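Local atomic coordinates of glutathione S-transferase (Vibrio parahaemolyticus, PDB entry 7MIQ), a protein that probably catalyses the conjugation of glutathione to electrophilic compounds, as a Gtt2-class member of the glutathione S-transferase family. Residues L145-I155 / Y186-V196. Sequence-based numbering, arbitrary orientation.
Sequences LDTRLSESEYI and YPNIARWFEQV. Unlike the reference sequence in segment 145-155: T147 (reference Gln).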
loop_
_atom_site.group_PDB
_atom_site.type_symbol
_atom_site.label_atom_id
_atom_site.label_comp_id
_atom_site.label_asym_id
_atom_site.label_seq_id
_atom_site.Cartn_x
_atom_site.Cartn_y
_atom_site.Cartn_z
ATOM N N LEU A 145 -10.588 -6.358 -12.819
ATOM C CA LEU A 145 -9.968 -7.597 -12.359
ATOM C C LEU A 145 -10.334 -8.768 -13.262
ATOM O O LEU A 145 -9.487 -9.616 -13.563
ATOM C CB LEU A 145 -10.382 -7.885 -10.917
ATOM C CG LEU A 145 -9.738 -9.106 -10.264
ATOM C CD1 LEU A 145 -8.220 -8.993 -10.297
ATOM C CD2 LEU A 145 -10.243 -9.262 -8.827
ATOM N N ASP A 146 -11.594 -8.841 -13.692
ATOM C CA ASP A 146 -12.007 -9.933 -14.568
ATOM C C ASP A 146 -11.270 -9.882 -15.902
ATOM O O ASP A 146 -10.850 -10.918 -16.429
ATOM C CB ASP A 146 -13.517 -9.887 -14.788
ATOM C CG ASP A 146 -14.024 -11.082 -15.567
ATOM O OD1 ASP A 146 -14.211 -12.158 -14.957
ATOM O OD2 ASP A 146 -14.222 -10.951 -16.790
ATOM N N THR A 147 -11.105 -8.683 -16.469
ATOM C CA THR A 147 -10.384 -8.570 -17.733
ATOM C C THR A 147 -8.928 -8.983 -17.567
ATOM O O THR A 147 -8.367 -9.669 -18.431
ATOM C CB THR A 147 -10.490 -7.146 -18.279
ATOM O OG1 THR A 147 -11.861 -6.854 -18.580
ATOM C CG2 THR A 147 -9.662 -6.993 -19.548
ATOM N N ARG A 148 -8.307 -8.598 -16.449
ATOM C CA ARG A 148 -6.947 -9.039 -16.164
ATOM C C ARG A 148 -6.863 -10.559 -16.115
ATOM O O ARG A 148 -5.963 -11.163 -16.710
ATOM C CB ARG A 148 -6.464 -8.423 -14.848
ATOM C CG ARG A 148 -5.115 -8.941 -14.375
ATOM C CD ARG A 148 -4.030 -8.719 -15.420
ATOM N NE ARG A 148 -2.711 -9.069 -14.903
ATOM C CZ ARG A 148 -1.599 -9.073 -15.624
ATOM N NH1 ARG A 148 -1.607 -8.767 -16.912
ATOM N NH2 ARG A 148 -0.449 -9.398 -15.041
ATOM N N LEU A 149 -7.802 -11.204 -15.423
ATOM C CA LEU A 149 -7.750 -12.655 -15.292
ATOM C C LEU A 149 -8.194 -13.387 -16.555
ATOM O O LEU A 149 -8.095 -14.619 -16.603
ATOM C CB LEU A 149 -8.581 -13.102 -14.087
ATOM C CG LEU A 149 -7.950 -12.660 -12.759
ATOM C CD1 LEU A 149 -8.895 -12.870 -11.583
ATOM C CD2 LEU A 149 -6.631 -13.392 -12.529
ATOM N N SER A 150 -8.666 -12.673 -17.577
ATOM C CA SER A 150 -8.853 -13.300 -18.879
ATOM C C SER A 150 -7.561 -13.352 -19.683
ATOM O O SER A 150 -7.480 -14.108 -20.656
ATOM C CB SER A 150 -9.929 -12.564 -19.684
ATOM O OG SER A 150 -9.453 -11.318 -20.159
ATOM N N GLU A 151 -6.551 -12.570 -19.297
ATOM C CA GLU A 151 -5.277 -12.542 -19.999
ATOM C C GLU A 151 -4.112 -13.076 -19.176
ATOM O O GLU A 151 -3.043 -13.324 -19.744
ATOM C CB GLU A 151 -4.946 -11.112 -20.457
ATOM C CG GLU A 151 -4.588 -10.170 -19.322
ATOM C CD GLU A 151 -4.189 -8.789 -19.801
ATOM O OE1 GLU A 151 -4.398 -8.491 -20.996
ATOM O OE2 GLU A 151 -3.663 -8.003 -18.981
ATOM N N SER A 152 -4.282 -13.264 -17.871
ATOM C CA SER A 152 -3.227 -13.751 -16.996
ATOM C C SER A 152 -3.802 -14.832 -16.095
ATOM O O SER A 152 -4.941 -14.718 -15.635
ATOM C CB SER A 152 -2.637 -12.599 -16.159
ATOM O OG SER A 152 -1.547 -13.027 -15.358
ATOM N N GLU A 153 -3.024 -15.890 -15.849
ATOM C CA GLU A 153 -3.525 -16.964 -14.997
ATOM C C GLU A 153 -3.687 -16.496 -13.556
ATOM O O GLU A 153 -4.625 -16.910 -12.862
ATOM C CB GLU A 153 -2.608 -18.184 -15.068
ATOM C CG GLU A 153 -3.209 -19.394 -14.363
ATOM C CD GLU A 153 -2.411 -20.665 -14.555
ATOM O OE1 GLU A 153 -1.372 -20.623 -15.248
ATOM O OE2 GLU A 153 -2.827 -21.707 -14.004
ATOM N N TYR A 154 -2.790 -15.637 -13.088
ATOM C CA TYR A 154 -2.881 -15.047 -11.763
ATOM C C TYR A 154 -2.895 -13.528 -11.902
ATOM O O TYR A 154 -2.741 -12.984 -12.996
ATOM C CB TYR A 154 -1.737 -15.548 -10.872
ATOM C CG TYR A 154 -1.809 -17.049 -10.656
ATOM C CD1 TYR A 154 -2.664 -17.590 -9.707
ATOM C CD2 TYR A 154 -1.050 -17.926 -11.427
ATOM C CE1 TYR A 154 -2.749 -18.958 -9.510
ATOM C CE2 TYR A 154 -1.129 -19.299 -11.240
ATOM C CZ TYR A 154 -1.981 -19.807 -10.279
ATOM O OH TYR A 154 -2.070 -21.166 -10.079
ATOM N N ILE A 155 -3.109 -12.829 -10.785
ATOM C CA ILE A 155 -3.396 -11.399 -10.876
ATOM C C ILE A 155 -2.162 -10.621 -11.324
ATOM O O ILE A 155 -2.209 -9.864 -12.302
ATOM C CB ILE A 155 -3.942 -10.866 -9.541
ATOM C CG1 ILE A 155 -5.283 -11.532 -9.213
ATOM C CG2 ILE A 155 -4.115 -9.360 -9.618
ATOM C CD1 ILE A 155 -5.875 -11.091 -7.883
ATOM N N TYR A 186 -18.626 -12.538 -13.423
ATOM C CA TYR A 186 -17.225 -12.416 -13.815
ATOM C C TYR A 186 -16.590 -13.799 -13.867
ATOM O O TYR A 186 -15.988 -14.264 -12.887
ATOM C CB TYR A 186 -16.495 -11.462 -12.871
ATOM C CG TYR A 186 -17.114 -10.081 -12.891
ATOM C CD1 TYR A 186 -16.972 -9.254 -14.002
ATOM C CD2 TYR A 186 -17.866 -9.613 -11.817
ATOM C CE1 TYR A 186 -17.544 -7.996 -14.037
ATOM C CE2 TYR A 186 -18.443 -8.352 -11.844
ATOM C CZ TYR A 186 -18.277 -7.551 -12.957
ATOM O OH TYR A 186 -18.847 -6.297 -12.993
ATOM N N PRO A 187 -16.698 -14.484 -15.011
ATOM C CA PRO A 187 -16.238 -15.880 -15.082
ATOM C C PRO A 187 -14.742 -16.038 -14.910
ATOM O O PRO A 187 -14.294 -17.096 -14.450
ATOM C CB PRO A 187 -16.682 -16.330 -16.485
ATOM C CG PRO A 187 -17.696 -15.322 -16.927
ATOM C CD PRO A 187 -17.325 -14.036 -16.265
ATOM N N ASN A 188 -13.954 -15.028 -15.278
ATOM C CA ASN A 188 -12.507 -15.137 -15.138
ATOM C C ASN A 188 -12.082 -14.998 -13.682
ATOM O O ASN A 188 -11.169 -15.696 -13.228
ATOM C CB ASN A 188 -11.827 -14.095 -16.023
ATOM C CG ASN A 188 -12.154 -14.292 -17.496
ATOM O OD1 ASN A 188 -12.832 -13.469 -18.114
ATOM N ND2 ASN A 188 -11.686 -15.396 -18.058
ATOM N N ILE A 189 -12.733 -14.109 -12.929
ATOM C CA ILE A 189 -12.545 -14.111 -11.481
ATOM C C ILE A 189 -12.961 -15.458 -10.905
ATOM O O ILE A 189 -12.278 -16.022 -10.043
ATOM C CB ILE A 189 -13.326 -12.958 -10.828
ATOM C CG1 ILE A 189 -12.887 -11.611 -11.405
ATOM C CG2 ILE A 189 -13.152 -12.987 -9.306
ATOM C CD1 ILE A 189 -13.644 -10.419 -10.826
ATOM N N ALA A 190 -14.081 -16.001 -11.385
ATOM C CA ALA A 190 -14.558 -17.280 -10.871
ATOM C C ALA A 190 -13.557 -18.392 -11.164
ATOM O O ALA A 190 -13.213 -19.179 -10.274
ATOM C CB ALA A 190 -15.929 -17.601 -11.466
ATOM N N ARG A 191 -13.075 -18.464 -12.409
ATOM C CA ARG A 191 -12.042 -19.434 -12.778
ATOM C C ARG A 191 -10.836 -19.330 -11.854
ATOM O O ARG A 191 -10.364 -20.334 -11.306
ATOM C CB ARG A 191 -11.615 -19.206 -14.234
ATOM C CG ARG A 191 -10.599 -20.203 -14.812
ATOM C CD ARG A 191 -9.132 -19.880 -14.469
ATOM N NE ARG A 191 -8.730 -18.525 -14.834
ATOM C CZ ARG A 191 -7.620 -17.937 -14.407
ATOM N NH1 ARG A 191 -6.782 -18.552 -13.587
ATOM N NH2 ARG A 191 -7.345 -16.696 -14.806
ATOM N N TRP A 192 -10.298 -18.119 -11.715
ATOM C CA TRP A 192 -9.131 -17.905 -10.865
ATOM C C TRP A 192 -9.440 -18.253 -9.414
ATOM O O TRP A 192 -8.638 -18.910 -8.741
ATOM C CB TRP A 192 -8.666 -16.453 -11.007
ATOM C CG TRP A 192 -7.816 -15.925 -9.879
ATOM C CD1 TRP A 192 -6.458 -16.009 -9.761
ATOM C CD2 TRP A 192 -8.277 -15.206 -8.727
ATOM N NE1 TRP A 192 -6.046 -15.399 -8.596
ATOM C CE2 TRP A 192 -7.145 -14.898 -7.946
ATOM C CE3 TRP A 192 -9.538 -14.796 -8.281
ATOM C CZ2 TRP A 192 -7.237 -14.204 -6.738
ATOM C CZ3 TRP A 192 -9.629 -14.103 -7.084
ATOM C CH2 TRP A 192 -8.485 -13.813 -6.327
ATOM N N PHE A 193 -10.610 -17.840 -8.921
ATOM C CA PHE A 193 -10.954 -18.116 -7.531
ATOM C C PHE A 193 -11.128 -19.611 -7.287
ATOM O O PHE A 193 -10.695 -20.128 -6.249
ATOM C CB PHE A 193 -12.218 -17.358 -7.138
ATOM C CG PHE A 193 -12.455 -17.314 -5.653
ATOM C CD1 PHE A 193 -13.118 -18.346 -5.011
ATOM C CD2 PHE A 193 -12.005 -16.245 -4.903
ATOM C CE1 PHE A 193 -13.333 -18.308 -3.644
ATOM C CE2 PHE A 193 -12.217 -16.200 -3.534
ATOM C CZ PHE A 193 -12.878 -17.235 -2.907
ATOM N N GLU A 194 -11.768 -20.320 -8.220
ATOM C CA GLU A 194 -11.859 -21.773 -8.099
ATOM C C GLU A 194 -10.469 -22.391 -8.007
ATOM O O GLU A 194 -10.240 -23.318 -7.222
ATOM C CB GLU A 194 -12.631 -22.346 -9.289
ATOM C CG GLU A 194 -12.694 -23.871 -9.341
ATOM C CD GLU A 194 -13.925 -24.440 -8.653
ATOM O OE1 GLU A 194 -14.770 -23.650 -8.176
ATOM O OE2 GLU A 194 -14.051 -25.683 -8.590
ATOM N N GLN A 195 -9.525 -21.860 -8.783
ATOM C CA GLN A 195 -8.160 -22.369 -8.802
ATOM C C GLN A 195 -7.443 -22.077 -7.487
ATOM O O GLN A 195 -6.877 -22.978 -6.860
ATOM C CB GLN A 195 -7.425 -21.735 -9.985
ATOM C CG GLN A 195 -6.113 -22.349 -10.383
ATOM C CD GLN A 195 -5.643 -21.813 -11.725
ATOM O OE1 GLN A 195 -6.446 -21.337 -12.533
ATOM N NE2 GLN A 195 -4.341 -21.881 -11.966
ATOM N N VAL A 196 -7.471 -20.817 -7.051
ATOM C CA VAL A 196 -6.740 -20.422 -5.851
ATOM C C VAL A 196 -7.357 -21.052 -4.606
ATOM O O VAL A 196 -6.640 -21.545 -3.726
ATOM C CB VAL A 196 -6.690 -18.886 -5.753
ATOM C CG1 VAL A 196 -6.130 -18.450 -4.414
ATOM C CG2 VAL A 196 -5.853 -18.313 -6.890
HETATM O O HOH W 1 -10.015 -17.311 -16.994
#
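The indole of W192 is sandwiched between aliphatic groups. L149 CD1 and I155 CG1 lie over one face, both toward the rim, and V196 CG2, from its own helix, lies on the opposite one; Y154 CD1 and E153 O come to the edge. A flat, wide indole suits this place because its faces accept branched side chains while its NE1, at the rim, hydrogen-bonds to D164 of helix 162-177. L149 is the knob, set among N188, I189, R191 and W192, and the helix axes pass 7.8 Å apart at 63°.

R191 carries W192 CB on one face of its guanidinium and spends its edge on carbonyls of L149 and E153. NH2 meets L149 O at 2.8 Å and NH1 meets E153 O at 2.8 Å, each on a lone pair in the carbonyl plane; NE binds a water. Bends at chi2 (-83°) and chi3 (-54°) fold the chain back to bring this edge there. NH1 also reaches Q195 OE1, orienting the amide whose NE2 donates weakly to Y154 OH.

D146 receives I189 N on OD1 at 3.2 Å and, weakly, N188 N. A carboxylate at these first-turn amides should be favoured by the helix dipole, and the guanidinium probably by the carbonyls it gathers: in this C-terminal-domain pair negative charge meets the amide end of helix 187-196, positive charge the carbonyls in the C-terminal part of 145-155.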